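Local coordinates for uncharacterized protein (Helicobacter pylori, PDB 4O5J) that probably mediates attachment of the bacterium to host tissue as an outer-membrane adhesin that binds sialic acid-carrying glycans, at residues Ser69-Asn74 and Gln261-Leu266. Residues are numbered along the deposited sequence; the frame is centred on the assembly and turned at random.
Sequences SFTNNN and QSNHTL
T71 meets the backbone of N263 and H264 with its methyl group, joining helix 57-76 to helix 241-268 within the helical adhesion domain of SabA. The two helices come close here: the CA atoms of T71 and H264 are 6.0 Å apart. T71 CG2 stands anti to the backbone N (chi1 -59°, measured to OG1), a setting that sends the methyl across to the facing helix and leaves the hydroxyl beside its own backbone N. T71 CG2 ends 3.5 Å from H264 CA, with H264 N and the carbonyl carbon of N263 close by.

H264 adds its CB, 3.9 Å from T71 CG2. With CG anti to the backbone N (chi1 177°), the imidazole is carried alongside the methyl, which meets it at an edge, near the ring plane; the ring itself stacks with that of Y75, one turn further along helix 57-76.

The polar half of the contact runs through a water. It is hydrogen-bonded to T71 OG1 at 3.1 Å and accepts a hydrogen bond of 3.1 Å from N263 ND2, spanning two side-chain atoms that are 4.4 Å apart. T71 OG1 also bonds to the carbonyl of L67 in the preceding turn, and the same water lies in the plane of the F70 ring at its edge. Beyond this pair of helices, T71 packs on F290 and N263 on Q294, both of helix 281-309.

No direct hydrogen bond links the two segments, which bury just 139 Å² between them. T71 thus faces the other helix with two kinds of chemistry: its methyl makes van der Waals contact with the backbone of H264, while its hydroxyl and the N263 amide share a water.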
loop_
_atom_site.group_PDB
_atom_site.type_symbol
_atom_site.label_atom_id
_atom_site.label_comp_id
_atom_site.label_asym_id
_atom_site.label_seq_id
_atom_site.Cartn_x
_atom_site.Cartn_y
_atom_site.Cartn_z
ATOM N N SER A 69 3.053 20.532 -0.810
ATOM C CA SER A 69 1.655 20.495 -0.481
ATOM C C SER A 69 1.173 19.019 -0.323
ATOM O O SER A 69 0.351 18.672 0.557
ATOM C CB SER A 69 0.931 21.276 -1.541
ATOM O OG SER A 69 -0.423 21.141 -1.306
ATOM N N PHE A 70 1.727 18.122 -1.132
ATOM C CA PHE A 70 1.330 16.717 -1.014
ATOM C C PHE A 70 1.844 16.194 0.330
ATOM O O PHE A 70 1.117 15.517 1.065
ATOM C CB PHE A 70 1.924 15.903 -2.146
ATOM C CG PHE A 70 1.727 14.420 -1.986
ATOM C CD1 PHE A 70 0.633 13.799 -2.574
ATOM C CD2 PHE A 70 2.615 13.659 -1.231
ATOM C CE1 PHE A 70 0.430 12.409 -2.419
ATOM C CE2 PHE A 70 2.430 12.301 -1.060
ATOM C CZ PHE A 70 1.334 11.664 -1.656
ATOM N N THR A 71 3.093 16.512 0.663
ATOM C CA THR A 71 3.663 15.970 1.899
ATOM C C THR A 71 2.911 16.477 3.114
ATOM O O THR A 71 2.725 15.754 4.075
ATOM C CB THR A 71 5.129 16.301 2.032
ATOM O OG1 THR A 71 5.805 15.758 0.910
ATOM C CG2 THR A 71 5.725 15.692 3.338
ATOM N N ASN A 72 2.478 17.725 3.058
ATOM C CA ASN A 72 1.746 18.305 4.153
ATOM C C ASN A 72 0.462 17.536 4.424
ATOM O O ASN A 72 0.201 17.165 5.571
ATOM C CB ASN A 72 1.443 19.762 3.854
ATOM C CG ASN A 72 0.918 20.488 5.071
ATOM O OD1 ASN A 72 1.646 20.657 6.050
ATOM N ND2 ASN A 72 -0.355 20.884 5.044
ATOM N N ASN A 73 -0.322 17.256 3.376
ATOM C CA ASN A 73 -1.532 16.458 3.542
ATOM C C ASN A 73 -1.260 15.054 3.963
ATOM O O ASN A 73 -1.941 14.511 4.861
ATOM C CB ASN A 73 -2.350 16.447 2.255
ATOM C CG ASN A 73 -3.006 17.738 2.044
ATOM O OD1 ASN A 73 -3.445 18.373 2.971
ATOM N ND2 ASN A 73 -3.029 18.164 0.863
ATOM N N ASN A 74 -0.285 14.437 3.296
ATOM C CA ASN A 74 0.037 13.031 3.562
ATOM C C ASN A 74 0.427 12.824 5.015
ATOM O O ASN A 74 0.024 11.869 5.621
ATOM C CB ASN A 74 1.180 12.557 2.639
ATOM C CG ASN A 74 1.306 11.054 2.629
ATOM O OD1 ASN A 74 0.286 10.316 2.543
ATOM N ND2 ASN A 74 2.539 10.574 2.743
ATOM N N GLN A 261 7.420 9.970 6.648
ATOM C CA GLN A 261 7.962 10.763 7.777
ATOM C C GLN A 261 9.313 11.350 7.415
ATOM O O GLN A 261 9.523 12.534 7.651
ATOM C CB GLN A 261 8.001 9.922 9.014
ATOM C CG GLN A 261 6.570 9.442 9.334
ATOM C CD GLN A 261 6.545 8.351 10.403
ATOM O OE1 GLN A 261 7.529 7.631 10.586
ATOM N NE2 GLN A 261 5.414 8.217 11.111
ATOM N N SER A 262 10.206 10.580 6.754
ATOM C CA SER A 262 11.520 11.148 6.308
ATOM C C SER A 262 11.257 12.301 5.398
ATOM O O SER A 262 11.926 13.307 5.461
ATOM C CB SER A 262 12.385 10.177 5.540
ATOM O OG SER A 262 12.586 9.047 6.339
ATOM N N ASN A 263 10.256 12.178 4.566
ATOM C CA ASN A 263 10.062 13.211 3.553
ATOM C C ASN A 263 9.483 14.501 4.112
ATOM O O ASN A 263 9.776 15.603 3.609
ATOM C CB ASN A 263 9.170 12.696 2.438
ATOM C CG ASN A 263 9.787 12.877 1.080
ATOM O OD1 ASN A 263 10.990 13.062 0.949
ATOM N ND2 ASN A 263 8.964 12.764 0.044
ATOM N N HIS A 264 8.659 14.375 5.143
ATOM C CA HIS A 264 8.159 15.548 5.823
ATOM C C HIS A 264 9.326 16.324 6.441
ATOM O O HIS A 264 9.360 17.566 6.439
ATOM C CB HIS A 264 7.158 15.151 6.908
ATOM C CG HIS A 264 6.676 16.335 7.694
ATOM N ND1 HIS A 264 7.083 16.583 8.995
ATOM C CD2 HIS A 264 5.851 17.407 7.312
ATOM C CE1 HIS A 264 6.510 17.727 9.430
ATOM N NE2 HIS A 264 5.753 18.244 8.396
ATOM N N THR A 265 10.302 15.591 6.964
ATOM C CA THR A 265 11.531 16.184 7.487
ATOM C C THR A 265 12.293 16.908 6.395
ATOM O O THR A 265 12.709 18.055 6.578
ATOM C CB THR A 265 12.438 15.127 8.185
ATOM O OG1 THR A 265 11.701 14.564 9.268
ATOM C CG2 THR A 265 13.722 15.768 8.762
ATOM N N LEU A 266 12.479 16.239 5.264
ATOM C CA LEU A 266 13.217 16.802 4.152
ATOM C C LEU A 266 12.500 18.049 3.638
ATOM O O LEU A 266 13.145 19.074 3.359
ATOM C CB LEU A 266 13.354 15.757 3.036
ATOM C CG LEU A 266 14.182 16.207 1.857
ATOM C CD1 LEU A 266 15.569 16.721 2.378
ATOM C CD2 LEU A 266 14.321 15.034 0.916
HETATM O O HOH W 1 5.942 12.668 0.589
#